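Local atomic coordinates of Afp (Microbacterium arborescens, PDB entry 2YJK), a protein that probably binds and stores ferric iron as a twelve-subunit Dps protein of the ferritin family, taking iron up into its shell. Residues C[57-68]-C[147-158]. Numbering follows the deposited sequence.
Sequences LLDSVVAHAQDY and GVDKDRWFLLAH. With OFE (Iron(II) oxide), chain B.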
loop_
_atom_site.group_PDB
_atom_site.type_symbol
_atom_site.label_atom_id
_atom_site.label_comp_id
_atom_site.label_asym_id
_atom_site.label_seq_id
_atom_site.Cartn_x
_atom_site.Cartn_y
_atom_site.Cartn_z
ATOM N N LEU C 57 4.580 19.748 -13.227
ATOM C CA LEU C 57 5.962 20.029 -12.805
ATOM C C LEU C 57 6.050 21.157 -11.742
ATOM O O LEU C 57 6.770 21.024 -10.740
ATOM C CB LEU C 57 6.870 20.344 -14.010
ATOM C CG LEU C 57 8.308 20.779 -13.712
ATOM C CD1 LEU C 57 8.996 19.614 -12.957
ATOM C CD2 LEU C 57 9.042 21.010 -15.063
ATOM N N LEU C 58 5.348 22.269 -11.967
ATOM C CA LEU C 58 5.303 23.328 -10.975
ATOM C C LEU C 58 4.757 22.836 -9.631
ATOM O O LEU C 58 5.315 23.142 -8.611
ATOM C CB LEU C 58 4.492 24.518 -11.492
ATOM C CG LEU C 58 5.128 25.388 -12.582
ATOM C CD1 LEU C 58 4.089 26.382 -13.205
ATOM C CD2 LEU C 58 6.268 26.170 -11.992
ATOM N N ASP C 59 3.699 22.031 -9.601
ATOM C CA ASP C 59 3.238 21.473 -8.319
ATOM C C ASP C 59 4.370 20.702 -7.598
ATOM O O ASP C 59 4.478 20.716 -6.367
ATOM C CB ASP C 59 2.003 20.576 -8.484
ATOM C CG ASP C 59 0.831 21.039 -7.595
ATOM O OD1 ASP C 59 0.975 22.040 -6.837
ATOM O OD2 ASP C 59 -0.270 20.444 -7.671
ATOM N N SER C 60 5.215 20.033 -8.369
ATOM C CA SER C 60 6.232 19.226 -7.745
ATOM C C SER C 60 7.408 20.089 -7.243
ATOM O O SER C 60 7.947 19.833 -6.162
ATOM C CB SER C 60 6.541 18.025 -8.648
ATOM O OG SER C 60 7.880 18.037 -8.984
ATOM N N VAL C 61 7.650 21.220 -7.920
ATOM C CA VAL C 61 8.600 22.267 -7.466
ATOM C C VAL C 61 8.150 22.902 -6.139
ATOM O O VAL C 61 8.947 23.133 -5.259
ATOM C CB VAL C 61 8.810 23.383 -8.570
ATOM C CG1 VAL C 61 9.409 24.682 -8.038
ATOM C CG2 VAL C 61 9.636 22.812 -9.814
ATOM N N VAL C 62 6.872 23.191 -6.027
ATOM C CA VAL C 62 6.272 23.750 -4.829
ATOM C C VAL C 62 6.426 22.735 -3.680
ATOM O O VAL C 62 6.790 23.126 -2.563
ATOM C CB VAL C 62 4.770 24.034 -5.116
ATOM C CG1 VAL C 62 3.966 24.170 -3.830
ATOM C CG2 VAL C 62 4.586 25.261 -5.973
ATOM N N ALA C 63 6.149 21.444 -3.952
ATOM C CA ALA C 63 6.126 20.402 -2.923
ATOM C C ALA C 63 7.591 20.281 -2.397
ATOM O O ALA C 63 7.795 20.310 -1.186
ATOM C CB ALA C 63 5.583 19.073 -3.479
ATOM N N HIS C 64 8.595 20.281 -3.304
ATOM C CA HIS C 64 10.018 20.370 -2.921
ATOM C C HIS C 64 10.355 21.626 -2.118
ATOM O O HIS C 64 10.975 21.524 -1.038
ATOM C CB HIS C 64 10.926 20.279 -4.140
ATOM C CG HIS C 64 10.847 18.938 -4.833
ATOM N ND1 HIS C 64 11.235 18.742 -6.145
ATOM C CD2 HIS C 64 10.349 17.752 -4.411
ATOM C CE1 HIS C 64 11.020 17.482 -6.485
ATOM N NE2 HIS C 64 10.481 16.862 -5.451
ATOM N N ALA C 65 9.964 22.820 -2.618
ATOM C CA ALA C 65 10.293 24.047 -1.897
ATOM C C ALA C 65 9.750 23.978 -0.438
ATOM O O ALA C 65 10.476 24.294 0.530
ATOM C CB ALA C 65 9.737 25.336 -2.673
ATOM N N GLN C 66 8.499 23.559 -0.289
ATOM C CA GLN C 66 7.932 23.411 1.037
ATOM C C GLN C 66 8.763 22.474 1.923
ATOM O O GLN C 66 8.994 22.808 3.044
ATOM C CB GLN C 66 6.452 22.940 1.040
ATOM C CG GLN C 66 5.814 23.017 2.454
ATOM C CD GLN C 66 5.752 24.488 2.979
ATOM O OE1 GLN C 66 6.603 24.948 3.786
ATOM N NE2 GLN C 66 4.792 25.240 2.467
ATOM N N ASP C 67 9.217 21.331 1.410
ATOM C CA ASP C 67 10.046 20.433 2.204
ATOM C C ASP C 67 11.341 21.109 2.566
ATOM O O ASP C 67 11.754 21.064 3.720
ATOM C CB ASP C 67 10.329 19.109 1.498
ATOM C CG ASP C 67 9.103 18.182 1.480
ATOM O OD1 ASP C 67 8.291 18.155 2.478
ATOM O OD2 ASP C 67 8.921 17.460 0.441
ATOM N N TYR C 68 11.943 21.785 1.617
ATOM C CA TYR C 68 13.231 22.462 1.874
ATOM C C TYR C 68 13.103 23.560 2.889
ATOM O O TYR C 68 13.958 23.684 3.755
ATOM C CB TYR C 68 13.858 22.992 0.582
ATOM C CG TYR C 68 14.126 21.925 -0.447
ATOM C CD1 TYR C 68 14.438 20.579 -0.060
ATOM C CD2 TYR C 68 14.049 22.228 -1.808
ATOM C CE1 TYR C 68 14.667 19.611 -1.016
ATOM C CE2 TYR C 68 14.283 21.236 -2.781
ATOM C CZ TYR C 68 14.601 19.975 -2.383
ATOM O OH TYR C 68 14.783 19.051 -3.364
ATOM N N GLY C 147 18.681 19.256 -4.743
ATOM C CA GLY C 147 17.284 19.234 -5.210
ATOM C C GLY C 147 16.898 20.441 -6.053
ATOM O O GLY C 147 16.204 20.292 -7.053
ATOM N N VAL C 148 17.349 21.630 -5.669
ATOM C CA VAL C 148 16.998 22.851 -6.347
ATOM C C VAL C 148 17.664 22.904 -7.733
ATOM O O VAL C 148 16.977 23.217 -8.737
ATOM C CB VAL C 148 17.343 24.095 -5.471
ATOM C CG1 VAL C 148 17.038 25.451 -6.206
ATOM C CG2 VAL C 148 16.485 24.115 -4.193
ATOM N N ASP C 149 18.942 22.504 -7.796
ATOM C CA ASP C 149 19.713 22.306 -9.051
ATOM C C ASP C 149 19.011 21.387 -10.021
ATOM O O ASP C 149 18.943 21.647 -11.233
ATOM C CB ASP C 149 21.090 21.711 -8.757
ATOM C CG ASP C 149 22.111 22.783 -8.366
ATOM O OD1 ASP C 149 21.776 23.971 -8.579
ATOM O OD2 ASP C 149 23.213 22.479 -7.836
ATOM N N LYS C 150 18.423 20.324 -9.503
ATOM C CA LYS C 150 17.747 19.419 -10.399
ATOM C C LYS C 150 16.390 19.988 -10.935
ATOM O O LYS C 150 16.088 19.873 -12.125
ATOM C CB LYS C 150 17.610 18.065 -9.689
ATOM C CG LYS C 150 16.864 17.029 -10.500
ATOM C CD LYS C 150 16.686 15.729 -9.682
ATOM C CE LYS C 150 16.244 14.626 -10.628
ATOM N NZ LYS C 150 15.713 13.425 -9.908
ATOM N N ASP C 151 15.578 20.570 -10.045
ATOM C CA ASP C 151 14.335 21.264 -10.397
ATOM C C ASP C 151 14.598 22.371 -11.415
ATOM O O ASP C 151 13.846 22.520 -12.375
ATOM C CB ASP C 151 13.670 21.852 -9.155
ATOM C CG ASP C 151 13.042 20.728 -8.232
ATOM O OD1 ASP C 151 12.778 19.581 -8.738
ATOM O OD2 ASP C 151 12.825 21.011 -7.009
ATOM N N ARG C 152 15.683 23.100 -11.244
ATOM C CA ARG C 152 16.094 24.100 -12.228
ATOM C C ARG C 152 16.362 23.468 -13.622
ATOM O O ARG C 152 15.915 24.011 -14.632
ATOM C CB ARG C 152 17.329 24.841 -11.737
ATOM C CG ARG C 152 17.738 26.085 -12.556
ATOM C CD ARG C 152 19.119 26.605 -12.157
ATOM N NE ARG C 152 19.493 27.754 -12.993
ATOM C CZ ARG C 152 20.350 27.740 -14.019
ATOM N NH1 ARG C 152 21.010 26.651 -14.342
ATOM N NH2 ARG C 152 20.569 28.851 -14.721
ATOM N N TRP C 153 17.060 22.333 -13.671
ATOM C CA TRP C 153 17.313 21.680 -14.921
ATOM C C TRP C 153 15.979 21.281 -15.596
ATOM O O TRP C 153 15.787 21.568 -16.782
ATOM C CB TRP C 153 18.245 20.479 -14.701
ATOM C CG TRP C 153 18.174 19.392 -15.773
ATOM C CD1 TRP C 153 18.198 19.570 -17.119
ATOM C CD2 TRP C 153 18.078 17.953 -15.552
ATOM N NE1 TRP C 153 18.087 18.342 -17.766
ATOM C CE2 TRP C 153 18.032 17.338 -16.835
ATOM C CE3 TRP C 153 18.011 17.132 -14.388
ATOM C CZ2 TRP C 153 17.929 15.921 -17.010
ATOM C CZ3 TRP C 153 17.925 15.714 -14.554
ATOM C CH2 TRP C 153 17.887 15.131 -15.860
ATOM N N PHE C 154 15.079 20.632 -14.843
ATOM C CA PHE C 154 13.796 20.222 -15.382
ATOM C C PHE C 154 13.020 21.385 -15.979
ATOM O O PHE C 154 12.424 21.227 -17.021
ATOM C CB PHE C 154 12.953 19.540 -14.342
ATOM C CG PHE C 154 13.364 18.133 -14.056
ATOM C CD1 PHE C 154 14.535 17.596 -14.562
ATOM C CD2 PHE C 154 12.602 17.351 -13.206
ATOM C CE1 PHE C 154 14.902 16.275 -14.276
ATOM C CE2 PHE C 154 12.982 16.032 -12.928
ATOM C CZ PHE C 154 14.136 15.511 -13.477
ATOM N N LEU C 155 13.104 22.556 -15.348
ATOM C CA LEU C 155 12.461 23.753 -15.850
ATOM C C LEU C 155 13.191 24.256 -17.080
ATOM O O LEU C 155 12.582 24.415 -18.141
ATOM C CB LEU C 155 12.342 24.809 -14.730
ATOM C CG LEU C 155 11.274 24.444 -13.676
ATOM C CD1 LEU C 155 11.554 25.062 -12.343
ATOM C CD2 LEU C 155 9.839 24.809 -14.099
ATOM N N LEU C 156 14.509 24.415 -16.987
ATOM C CA LEU C 156 15.267 25.023 -18.056
ATOM C C LEU C 156 15.372 24.135 -19.309
ATOM O O LEU C 156 15.490 24.662 -20.397
ATOM C CB LEU C 156 16.662 25.398 -17.565
ATOM C CG LEU C 156 17.286 26.765 -17.754
ATOM C CD1 LEU C 156 16.266 27.981 -17.950
ATOM C CD2 LEU C 156 18.331 26.999 -16.609
ATOM N N ALA C 157 15.323 22.805 -19.157
ATOM C CA ALA C 157 15.483 21.902 -20.316
ATOM C C ALA C 157 14.406 22.167 -21.399
ATOM O O ALA C 157 14.637 21.880 -22.573
ATOM C CB ALA C 157 15.465 20.376 -19.848
ATOM N N HIS C 158 13.264 22.748 -20.997
ATOM C CA HIS C 158 12.128 23.029 -21.892
ATOM C C HIS C 158 12.383 24.200 -22.865
ATOM O O HIS C 158 11.608 24.371 -23.792
ATOM C CB HIS C 158 10.851 23.375 -21.122
ATOM C CG HIS C 158 10.201 22.208 -20.460
ATOM N ND1 HIS C 158 10.508 21.812 -19.170
ATOM C CD2 HIS C 158 9.264 21.330 -20.918
ATOM C CE1 HIS C 158 9.768 20.757 -18.852
ATOM N NE2 HIS C 158 9.011 20.442 -19.898
HETATM FE FE OFE B . -3.572 22.474 -8.107
HETATM O O OFE B . -2.325 21.267 -6.325
HETATM O O HOH W 1 -3.986 20.814 -9.739
#
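Leu-57 is the largest bump at one end of this contact. It fills the hollow formed by Phe-154, Leu-155 and His-158. Its CG lies opposite the backbone N (chi1 175°), which carries the two methyls across to the other helix. CD2 of Leu-57 enters between the His-158 ring and Leu-155, 3.9 Å from CE1 of His-158. The same Leu-57 CD2 is 4.0 Å from CD2 of Leu-155. Leu-57 CD1 sits 4.2 Å from CB of Phe-154, near the plane of that ring at its edge. One turn on, Val-61 CG2 meets CD1 of Leu-155 tip to tip at 3.9 Å and also slides past CB of Asp-151. Leu-155 is thus wedged between Leu-57 and Val-61. At the far end the Tyr-68 ring runs past CG2 of Val-148. The OH of Tyr-68 comes to 3.1 Å from CA of Gly-147, where a side chain would collide with it.

The polar link lies between the leucine end and the tyrosine end. His-64 ND1 donates to the syn lone pair of Asp-151 OD2, with 2.9 Å between ND1 and OD2. A weak second bond goes to OD1. Ring and carboxylate planes are only 6° apart, so the pair lies flat. With an alanine in place of His-64, the buried Asp-151 carboxylate would probably lose the N-H that both its oxygens share.

Segments 57-68 and 147-156 run antiparallel, their axes at 167°, on helices 51-78 and 135-156 of the four-helix bundle of the ferritin fold. Asp-59, on the same helix as Leu-57 but outside this contact, lines the iron(II) oxide pocket and forms a salt bridge with Lys-40. Phe-154 also meets His-55 of a second subunit. The chemistry implies a mostly apolar seam with one buried acid, whose negative charge is probably stabilised by the histidine N-H.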